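PDB 3CRJ: transcription regulator from Haloarcula marismortui ATCC 43049, which probably binds cis-regulatory DNA through a helix-turn-helix motif and controls transcription as a repressor of the TetR family. Local coordinates for residues E17-A22 / H52-T57; E71-S76 / L93-V98; R161-I166 / S191-A196. All blocks are in the same frame, centred on the assembly; numbering follows the deposited sequence.

In the fold
The three contacts follow one another along an all-helical chain. Interaction 1 joins helix 12-30 to the loop after helix 48-52, which lies at the end of the predicted helix-turn-helix. That loop leads straight into helix 58-78, whose later turns carry the first half of interaction 2; their partner is helix 85-97 of the C-terminal domain. Helix 58-78 therefore joins the DNA-binding part to the rest of the subunit. The centres of interactions 1 and 2 are about 24 Å apart. Interaction 3, its centre about 17 Å from that of interaction 2, pairs helices 156-176 and 181-198 where the second subunit packs. Interactions 1 and 3, about 37 Å apart between centres, lie on opposite sides of the chain's centre.

Interaction 1. Residues E17-A22 / H52-T57; sequences EEIMQA and HYYYDT
Ile19 and Met20 of helix 12-30 meet the rings of Tyr54 and Tyr55 in the loop that follows helix 48-52. The bond from CA to CB of Ile19 points toward the loop, and from CB the side chain forks between the two tyrosines. CG2, anti to the backbone N, arrives at the edge of the Tyr55 ring near its plane, with CE2 of that ring 3.9 Å from Ile19 CG2. The other branch leaves through CG1, which is anti to the carbonyl carbon (chi1 -72°), and continues extended (chi2 176°). It ends at CD1, which lies 3.7 Å from CD2 of Tyr54. One isoleucine therefore touches both rings with separate methyl groups.

Met20, present as selenomethionine, sets out less directly, but bends at chi2 and chi3 bring its end back to the loop. Its CE is 3.6 Å from the OH of Tyr55 and 3.8 Å from CE2 of that ring, the same carbon that Ile19 CG2 touches, and approaches the ring obliquely. The tyrosines also pack on one another within the loop: Tyr54 CB sits over one face of the Tyr55 ring, toward its rim, while Tyr53 puts CD1 over the centre of one face of the Tyr54 ring. Phe12 adds an edge-to-face ring contact to Tyr54, and Leu61 and Ala64 of helix 58-78 pack on Tyr55. Van der Waals packing makes the contact, mostly apolar, with the Tyr55 hydroxyl as its polar member.

Tyr44 of helix 37-44 also packs against Ile19, so the first helix of the domain touches both the helix-turn-helix and the loop that leaves it. This is the three-helix DNA-binding fold of TetR regulators, in which the short helix 48-52 occupies the position of the recognition helix in the predicted helix-turn-helix.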
loop_
_atom_site.group_PDB
_atom_site.type_symbol
_atom_site.label_atom_id
_atom_site.label_comp_id
_atom_site.label_asym_id
_atom_site.label_seq_id
_atom_site.Cartn_x
_atom_site.Cartn_y
_atom_site.Cartn_z
ATOM N N GLU A 17 0.130 -23.932 16.234
ATOM C CA GLU A 17 1.133 -22.943 16.634
ATOM C C GLU A 17 2.539 -23.211 16.078
ATOM O O GLU A 17 3.158 -22.324 15.482
ATOM C CB GLU A 17 1.184 -22.864 18.153
ATOM C CG GLU A 17 0.336 -21.764 18.757
ATOM C CD GLU A 17 1.185 -20.604 19.252
ATOM O OE1 GLU A 17 2.179 -20.272 18.579
ATOM O OE2 GLU A 17 0.870 -20.035 20.320
ATOM N N GLU A 18 3.043 -24.426 16.280
ATOM C CA GLU A 18 4.316 -24.838 15.700
ATOM C C GLU A 18 4.291 -24.687 14.188
ATOM O O GLU A 18 5.299 -24.288 13.593
ATOM C CB GLU A 18 4.619 -26.298 16.019
ATOM C CG GLU A 18 5.412 -26.569 17.266
ATOM C CD GLU A 18 5.925 -27.992 17.268
ATOM O OE1 GLU A 18 6.892 -28.263 16.527
ATOM O OE2 GLU A 18 5.364 -28.849 17.980
ATOM N N ILE A 19 3.150 -25.017 13.570
ATOM C CA ILE A 19 2.990 -24.829 12.119
ATOM C C ILE A 19 2.905 -23.354 11.715
ATOM O O ILE A 19 3.509 -22.966 10.722
ATOM C CB ILE A 19 1.828 -25.659 11.505
ATOM C CG1 ILE A 19 2.193 -27.158 11.474
ATOM C CG2 ILE A 19 1.533 -25.182 10.090
ATOM C CD1 ILE A 19 1.074 -28.095 10.976
HETATM N N MSE A 20 2.171 -22.538 12.478
HETATM C CA MSE A 20 2.148 -21.105 12.206
HETATM C C MSE A 20 3.562 -20.531 12.268
HETATM O O MSE A 20 3.981 -19.807 11.386
HETATM C CB MSE A 20 1.217 -20.367 13.155
HETATM C CG MSE A 20 -0.286 -20.631 12.927
HETATM SE SE MSE A 20 -0.988 -20.414 11.081
HETATM C CE MSE A 20 -0.455 -22.099 10.258
ATOM N N GLN A 21 4.313 -20.897 13.298
ATOM C CA GLN A 21 5.701 -20.454 13.418
ATOM C C GLN A 21 6.572 -20.859 12.225
ATOM O O GLN A 21 7.286 -20.035 11.671
ATOM C CB GLN A 21 6.287 -20.918 14.742
ATOM C CG GLN A 21 5.802 -20.089 15.897
ATOM C CD GLN A 21 5.782 -20.854 17.193
ATOM O OE1 GLN A 21 4.736 -20.994 17.815
ATOM N NE2 GLN A 21 6.936 -21.361 17.610
ATOM N N ALA A 22 6.490 -22.115 11.817
ATOM C CA ALA A 22 7.193 -22.577 10.627
ATOM C C ALA A 22 6.833 -21.673 9.462
ATOM O O ALA A 22 7.719 -21.219 8.727
ATOM C CB ALA A 22 6.829 -24.005 10.305
ATOM N N HIS A 52 -0.382 -31.212 5.854
ATOM C CA HIS A 52 -1.644 -31.477 5.131
ATOM C C HIS A 52 -2.737 -32.085 6.000
ATOM O O HIS A 52 -3.912 -32.138 5.603
ATOM C CB HIS A 52 -1.430 -32.320 3.884
ATOM C CG HIS A 52 -1.007 -31.519 2.698
ATOM N ND1 HIS A 52 -0.016 -31.931 1.833
ATOM C CD2 HIS A 52 -1.428 -30.319 2.246
ATOM C CE1 HIS A 52 0.155 -31.020 0.894
ATOM N NE2 HIS A 52 -0.685 -30.027 1.126
ATOM N N TYR A 53 -2.343 -32.537 7.187
ATOM C CA TYR A 53 -3.289 -32.991 8.196
ATOM C C TYR A 53 -4.208 -31.843 8.636
ATOM O O TYR A 53 -5.381 -32.060 8.898
ATOM C CB TYR A 53 -2.543 -33.603 9.392
ATOM C CG TYR A 53 -3.434 -34.153 10.488
ATOM C CD1 TYR A 53 -3.830 -33.350 11.554
ATOM C CD2 TYR A 53 -3.872 -35.475 10.467
ATOM C CE1 TYR A 53 -4.646 -33.848 12.573
ATOM C CE2 TYR A 53 -4.685 -35.977 11.477
ATOM C CZ TYR A 53 -5.069 -35.154 12.524
ATOM O OH TYR A 53 -5.874 -35.634 13.528
ATOM N N TYR A 54 -3.671 -30.627 8.688
ATOM C CA TYR A 54 -4.428 -29.473 9.151
ATOM C C TYR A 54 -4.890 -28.559 8.032
ATOM O O TYR A 54 -5.951 -27.952 8.128
ATOM C CB TYR A 54 -3.612 -28.681 10.169
ATOM C CG TYR A 54 -3.284 -29.495 11.391
ATOM C CD1 TYR A 54 -4.230 -29.680 12.399
ATOM C CD2 TYR A 54 -2.039 -30.096 11.537
ATOM C CE1 TYR A 54 -3.944 -30.431 13.522
ATOM C CE2 TYR A 54 -1.740 -30.851 12.652
ATOM C CZ TYR A 54 -2.700 -31.016 13.647
ATOM O OH TYR A 54 -2.416 -31.779 14.764
ATOM N N TYR A 55 -4.084 -28.450 6.983
ATOM C CA TYR A 55 -4.396 -27.587 5.853
ATOM C C TYR A 55 -4.201 -28.320 4.528
ATOM O O TYR A 55 -3.235 -29.077 4.357
ATOM C CB TYR A 55 -3.537 -26.332 5.910
ATOM C CG TYR A 55 -3.496 -25.720 7.288
ATOM C CD1 TYR A 55 -4.591 -25.015 7.795
ATOM C CD2 TYR A 55 -2.372 -25.859 8.091
ATOM C CE1 TYR A 55 -4.566 -24.466 9.055
ATOM C CE2 TYR A 55 -2.333 -25.308 9.360
ATOM C CZ TYR A 55 -3.436 -24.617 9.832
ATOM O OH TYR A 55 -3.400 -24.076 11.086
ATOM N N ASP A 56 -5.116 -28.088 3.593
ATOM C CA ASP A 56 -5.116 -28.807 2.328
ATOM C C ASP A 56 -4.356 -28.038 1.258
ATOM O O ASP A 56 -3.881 -28.617 0.281
ATOM C CB ASP A 56 -6.557 -29.058 1.896
ATOM C CG ASP A 56 -7.531 -28.907 3.059
ATOM O OD1 ASP A 56 -8.395 -29.806 3.248
ATOM O OD2 ASP A 56 -7.399 -27.884 3.803
ATOM N N THR A 57 -4.223 -26.733 1.466
ATOM C CA THR A 57 -3.655 -25.848 0.482
ATOM C C THR A 57 -2.739 -24.864 1.146
ATOM O O THR A 57 -2.915 -24.534 2.326
ATOM C CB THR A 57 -4.765 -25.067 -0.182
ATOM O OG1 THR A 57 -5.695 -25.999 -0.731
ATOM C CG2 THR A 57 -4.228 -24.178 -1.306
#

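Interaction 2. Residues E71-S76 / L93-V98; sequences ERFVDS and LDELLV
Phe73 reaches from helix 58-78 to the side chain of Leu96 on helix 85-97, its CZ lying 3.8 Å from Leu96 CD2. The pair belongs to the junction typical of TetR regulators, where the long helix leaving the DNA-binding domain runs into the helical C-terminal domain. Here the two short segments run roughly antiparallel, at 151°, with their axes 11.6 Å apart, a separation bridged by long side chains.

Phe73 spans it because its CG is anti to the backbone N (chi1 176°), which carries the end of the ring nearer to helix 85-97 than its CB. Leu96 CD2 and Glu95 CG both approach this ring obliquely, the latter 4.3 Å from Phe73 CE1. Beyond the two segments, helix 121-148 adds Tyr133 against Phe73, and Val134 and Met137 against Leu96.

Nearer the C-terminal end of helix 58-78, polar groups lie near each other without bonding. Glu95 bends at chi2, and its OE1 comes no closer than 4.1 Å to Ser76 OG. The carboxylate finds its charged partner one turn further on, in a salt bridge between Glu95 OE2 and Lys99 NZ. Ser76 instead turns its hydroxyl back along its own helix: OG donates a 2.7 Å hydrogen bond to Phe73 O, tilted 20° from the plane of that carbonyl.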
loop_
_atom_site.group_PDB
_atom_site.type_symbol
_atom_site.label_atom_id
_atom_site.label_comp_id
_atom_site.label_asym_id
_atom_site.label_seq_id
_atom_site.Cartn_x
_atom_site.Cartn_y
_atom_site.Cartn_z
ATOM N N GLU A 71 -4.359 -12.273 15.729
ATOM C CA GLU A 71 -4.472 -12.653 17.152
ATOM C C GLU A 71 -3.272 -12.147 17.942
ATOM O O GLU A 71 -3.409 -11.629 19.055
ATOM C CB GLU A 71 -4.570 -14.174 17.336
ATOM C CG GLU A 71 -5.839 -14.832 16.860
ATOM C CD GLU A 71 -5.788 -16.351 17.027
ATOM O OE1 GLU A 71 -5.598 -17.063 16.011
ATOM O OE2 GLU A 71 -5.917 -16.846 18.182
ATOM N N ARG A 72 -2.091 -12.344 17.361
ATOM C CA ARG A 72 -0.843 -11.827 17.909
ATOM C C ARG A 72 -0.983 -10.310 18.130
ATOM O O ARG A 72 -0.597 -9.779 19.179
ATOM C CB ARG A 72 0.323 -12.129 16.955
ATOM C CG ARG A 72 1.258 -13.290 17.314
ATOM C CD ARG A 72 2.700 -12.755 17.107
ATOM N NE ARG A 72 3.725 -13.743 16.745
ATOM C CZ ARG A 72 4.812 -13.449 16.022
ATOM N NH1 ARG A 72 4.990 -12.203 15.582
ATOM N NH2 ARG A 72 5.711 -14.388 15.717
ATOM N N PHE A 73 -1.554 -9.623 17.146
ATOM C CA PHE A 73 -1.728 -8.177 17.246
ATOM C C PHE A 73 -2.752 -7.834 18.335
ATOM O O PHE A 73 -2.491 -6.986 19.196
ATOM C CB PHE A 73 -2.138 -7.576 15.906
ATOM C CG PHE A 73 -2.423 -6.113 15.976
ATOM C CD1 PHE A 73 -1.391 -5.196 16.048
ATOM C CD2 PHE A 73 -3.724 -5.644 15.962
ATOM C CE1 PHE A 73 -1.646 -3.832 16.111
ATOM C CE2 PHE A 73 -3.989 -4.278 16.027
ATOM C CZ PHE A 73 -2.944 -3.375 16.105
ATOM N N VAL A 74 -3.895 -8.525 18.296
ATOM C CA VAL A 74 -4.954 -8.384 19.292
ATOM C C VAL A 74 -4.424 -8.576 20.722
ATOM O O VAL A 74 -4.723 -7.772 21.610
ATOM C CB VAL A 74 -6.152 -9.330 18.968
ATOM C CG1 VAL A 74 -7.031 -9.616 20.205
ATOM C CG2 VAL A 74 -6.989 -8.762 17.820
ATOM N N ASP A 75 -3.620 -9.620 20.919
ATOM C CA ASP A 75 -2.959 -9.888 22.197
ATOM C C ASP A 75 -2.211 -8.682 22.728
ATOM O O ASP A 75 -2.441 -8.256 23.863
ATOM C CB ASP A 75 -1.971 -11.045 22.057
ATOM C CG ASP A 75 -2.607 -12.398 22.298
ATOM O OD1 ASP A 75 -3.823 -12.447 22.621
ATOM O OD2 ASP A 75 -1.882 -13.409 22.155
ATOM N N SER A 76 -1.325 -8.134 21.900
ATOM C CA SER A 76 -0.433 -7.051 22.325
ATOM C C SER A 76 -1.200 -5.792 22.713
ATOM O O SER A 76 -0.785 -5.082 23.629
ATOM C CB SER A 76 0.587 -6.734 21.236
ATOM O OG SER A 76 -0.077 -6.261 20.068
ATOM N N LEU A 93 -0.948 3.994 17.951
ATOM C CA LEU A 93 -0.148 4.404 16.824
ATOM C C LEU A 93 1.252 3.836 16.893
ATOM O O LEU A 93 1.767 3.396 15.868
ATOM C CB LEU A 93 -0.098 5.916 16.689
ATOM C CG LEU A 93 -1.467 6.450 16.311
ATOM C CD1 LEU A 93 -1.478 7.983 16.433
ATOM C CD2 LEU A 93 -1.882 5.922 14.904
ATOM N N ASP A 94 1.864 3.845 18.079
ATOM C CA ASP A 94 3.171 3.225 18.239
ATOM C C ASP A 94 3.099 1.771 17.851
ATOM O O ASP A 94 3.905 1.299 17.064
ATOM C CB ASP A 94 3.667 3.340 19.652
ATOM C CG ASP A 94 4.017 4.745 20.019
ATOM O OD1 ASP A 94 3.938 5.648 19.145
ATOM O OD2 ASP A 94 4.352 4.946 21.209
ATOM N N GLU A 95 2.098 1.079 18.364
ATOM C CA GLU A 95 1.911 -0.324 18.062
ATOM C C GLU A 95 1.829 -0.600 16.557
ATOM O O GLU A 95 2.409 -1.568 16.065
ATOM C CB GLU A 95 0.679 -0.843 18.773
ATOM C CG GLU A 95 0.846 -2.243 19.236
ATOM C CD GLU A 95 1.983 -2.398 20.237
ATOM O OE1 GLU A 95 2.787 -3.349 20.065
ATOM O OE2 GLU A 95 2.077 -1.571 21.186
ATOM N N LEU A 96 1.145 0.261 15.825
ATOM C CA LEU A 96 0.927 0.034 14.406
ATOM C C LEU A 96 2.096 0.539 13.556
ATOM O O LEU A 96 2.304 0.065 12.440
ATOM C CB LEU A 96 -0.361 0.726 13.959
ATOM C CG LEU A 96 -1.706 0.218 14.467
ATOM C CD1 LEU A 96 -2.662 1.371 14.736
ATOM C CD2 LEU A 96 -2.267 -0.735 13.451
ATOM N N LEU A 97 2.865 1.488 14.084
ATOM C CA LEU A 97 3.879 2.179 13.269
ATOM C C LEU A 97 5.318 2.075 13.749
ATOM O O LEU A 97 6.213 2.148 12.939
ATOM C CB LEU A 97 3.510 3.649 13.030
ATOM C CG LEU A 97 2.877 4.103 11.711
ATOM C CD1 LEU A 97 2.372 2.963 10.873
ATOM C CD2 LEU A 97 1.780 5.111 11.977
ATOM N N VAL A 98 5.562 1.911 15.043
ATOM C CA VAL A 98 6.946 1.736 15.496
ATOM C C VAL A 98 7.373 0.269 15.647
ATOM O O VAL A 98 8.457 -0.106 15.202
ATOM C CB VAL A 98 7.279 2.588 16.741
ATOM C CG1 VAL A 98 6.545 3.910 16.652
ATOM C CG2 VAL A 98 6.913 1.856 18.016
#

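Interaction 3. Residues R161-I166 / S191-A196; sequences RSLLTI and SEYADA
Segments 161-166 and 191-196, on helices 156-176 and 181-198, run close to antiparallel, at 170°, with their axes 10.5 Å apart. Leu163 and Ala194 mark the closest backbone approach, at 7.8 Å between their CA atoms. Tyr193 fills much of the gap. With chi1 at 178° its ring swings out from the backbone toward helix 156-176, where it lies among Ser162, Leu163 and Ile166.

Each neighbour meets a different part of it. Ile166 CD1 touches the root of the side chain, 4.0 Å from Tyr193 CB, and Leu163 CD2 comes obliquely to the ring at 4.2 Å from Tyr193 CD2. Ser162 CB packs against the far end, beside CE2 and CZ. Ser162 OG lies 3.0 Å from Tyr193 OH, but both hydroxyls have stronger partners on the second subunit: Thr189 OG1 of that subunit for Ser162, and Glu192 OE1 of that subunit for Tyr193.

His158 NE2 of one subunit is hydrogen-bonded to the same carboxylate oxygen, OE1 of Glu192 of the other, and Ile166 packs on Ile166 of the second subunit. A phenylalanine in place of Tyr193 would probably keep the packing on Leu163 and Ile166 but leave Glu192 of the second subunit without one of its bonds. Within helix 156-176, Arg161 O accepts hydrogen bonds from both N and OG1 of Thr165, which reach it from opposite faces of its plane.

These helices contribute to the dimer interface, which in TetR regulators is commonly a four-helix bundle. The buried hydroxyls of Ser162 and Tyr193 find partners across the subunit boundary, and the tyrosine hydroxyl and His158 probably help to hold the Glu192 carboxylate, so the packing of the helix pair and that of the dimer meet at the same residues.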
loop_
_atom_site.group_PDB
_atom_site.type_symbol
_atom_site.label_atom_id
_atom_site.label_comp_id
_atom_site.label_asym_id
_atom_site.label_seq_id
_atom_site.Cartn_x
_atom_site.Cartn_y
_atom_site.Cartn_z
ATOM N N ARG A 161 -10.436 6.839 9.488
ATOM C CA ARG A 161 -10.163 6.449 8.117
ATOM C C ARG A 161 -8.879 7.114 7.619
ATOM O O ARG A 161 -8.057 6.478 6.954
ATOM C CB ARG A 161 -11.352 6.791 7.219
ATOM C CG ARG A 161 -10.976 6.986 5.754
ATOM C CD ARG A 161 -10.278 5.755 5.147
ATOM N NE ARG A 161 -11.203 4.626 5.062
ATOM C CZ ARG A 161 -12.104 4.465 4.094
ATOM N NH1 ARG A 161 -12.196 5.352 3.100
ATOM N NH2 ARG A 161 -12.907 3.413 4.117
ATOM N N SER A 162 -8.712 8.390 7.959
ATOM C CA SER A 162 -7.493 9.113 7.681
ATOM C C SER A 162 -6.238 8.457 8.285
ATOM O O SER A 162 -5.228 8.255 7.584
ATOM C CB SER A 162 -7.623 10.545 8.164
ATOM O OG SER A 162 -8.291 11.364 7.211
ATOM N N LEU A 163 -6.285 8.104 9.564
ATOM C CA LEU A 163 -5.148 7.406 10.148
ATOM C C LEU A 163 -4.934 6.048 9.489
ATOM O O LEU A 163 -3.796 5.531 9.446
ATOM C CB LEU A 163 -5.278 7.249 11.650
ATOM C CG LEU A 163 -5.216 8.538 12.451
ATOM C CD1 LEU A 163 -5.700 8.289 13.860
ATOM C CD2 LEU A 163 -3.796 9.046 12.471
ATOM N N LEU A 164 -6.007 5.468 8.964
ATOM C CA LEU A 164 -5.889 4.149 8.331
ATOM C C LEU A 164 -5.092 4.269 7.055
ATOM O O LEU A 164 -4.319 3.364 6.715
ATOM C CB LEU A 164 -7.264 3.554 8.013
ATOM C CG LEU A 164 -7.873 2.485 8.920
ATOM C CD1 LEU A 164 -7.299 2.514 10.347
ATOM C CD2 LEU A 164 -9.415 2.631 8.929
ATOM N N THR A 165 -5.301 5.384 6.354
ATOM C CA THR A 165 -4.638 5.612 5.094
ATOM C C THR A 165 -3.149 5.820 5.313
ATOM O O THR A 165 -2.320 5.162 4.675
ATOM C CB THR A 165 -5.257 6.778 4.322
ATOM O OG1 THR A 165 -6.655 6.517 4.122
ATOM C CG2 THR A 165 -4.562 6.925 2.974
ATOM N N ILE A 166 -2.820 6.709 6.243
ATOM C CA ILE A 166 -1.434 6.926 6.668
ATOM C C ILE A 166 -0.815 5.567 6.976
ATOM O O ILE A 166 0.193 5.221 6.378
ATOM C CB ILE A 166 -1.338 7.955 7.849
ATOM C CG1 ILE A 166 -1.788 9.328 7.364
ATOM C CG2 ILE A 166 0.064 8.016 8.456
ATOM C CD1 ILE A 166 -2.279 10.229 8.462
ATOM N N SER A 191 0.903 11.658 14.018
ATOM C CA SER A 191 0.727 12.609 15.126
ATOM C C SER A 191 0.302 13.993 14.659
ATOM O O SER A 191 -0.651 14.550 15.188
ATOM C CB SER A 191 1.946 12.713 16.052
ATOM O OG SER A 191 1.699 11.905 17.192
ATOM N N GLU A 192 0.987 14.534 13.653
ATOM C CA GLU A 192 0.618 15.837 13.119
ATOM C C GLU A 192 -0.841 15.831 12.701
ATOM O O GLU A 192 -1.609 16.733 13.080
ATOM C CB GLU A 192 1.519 16.228 11.946
ATOM C CG GLU A 192 2.919 16.608 12.340
ATOM C CD GLU A 192 3.905 16.505 11.197
ATOM O OE1 GLU A 192 3.601 15.853 10.181
ATOM O OE2 GLU A 192 5.014 17.063 11.315
ATOM N N TYR A 193 -1.240 14.798 11.961
ATOM C CA TYR A 193 -2.602 14.741 11.467
ATOM C C TYR A 193 -3.584 14.755 12.611
ATOM O O TYR A 193 -4.564 15.520 12.591
ATOM C CB TYR A 193 -2.880 13.512 10.603
ATOM C CG TYR A 193 -4.323 13.505 10.181
ATOM C CD1 TYR A 193 -4.788 14.419 9.233
ATOM C CD2 TYR A 193 -5.234 12.643 10.773
ATOM C CE1 TYR A 193 -6.100 14.451 8.868
ATOM C CE2 TYR A 193 -6.571 12.672 10.429
ATOM C CZ TYR A 193 -6.999 13.582 9.475
ATOM O OH TYR A 193 -8.329 13.629 9.132
ATOM N N ALA A 194 -3.329 13.896 13.596
ATOM C CA ALA A 194 -4.250 13.691 14.701
ATOM C C ALA A 194 -4.368 14.958 15.544
ATOM O O ALA A 194 -5.457 15.302 16.025
ATOM C CB ALA A 194 -3.775 12.563 15.544
ATOM N N ASP A 195 -3.244 15.653 15.715
ATOM C CA ASP A 195 -3.202 16.759 16.645
ATOM C C ASP A 195 -3.937 17.936 16.027
ATOM O O ASP A 195 -4.574 18.719 16.731
ATOM C CB ASP A 195 -1.763 17.118 16.995
ATOM C CG ASP A 195 -1.094 16.089 17.938
ATOM O OD1 ASP A 195 -0.173 16.527 18.660
ATOM O OD2 ASP A 195 -1.441 14.865 17.973
ATOM N N ALA A 196 -3.868 18.021 14.700
ATOM C CA ALA A 196 -4.523 19.075 13.949
ATOM C C ALA A 196 -6.040 18.874 13.939
ATOM O O ALA A 196 -6.812 19.848 13.929
ATOM C CB ALA A 196 -3.973 19.134 12.537
#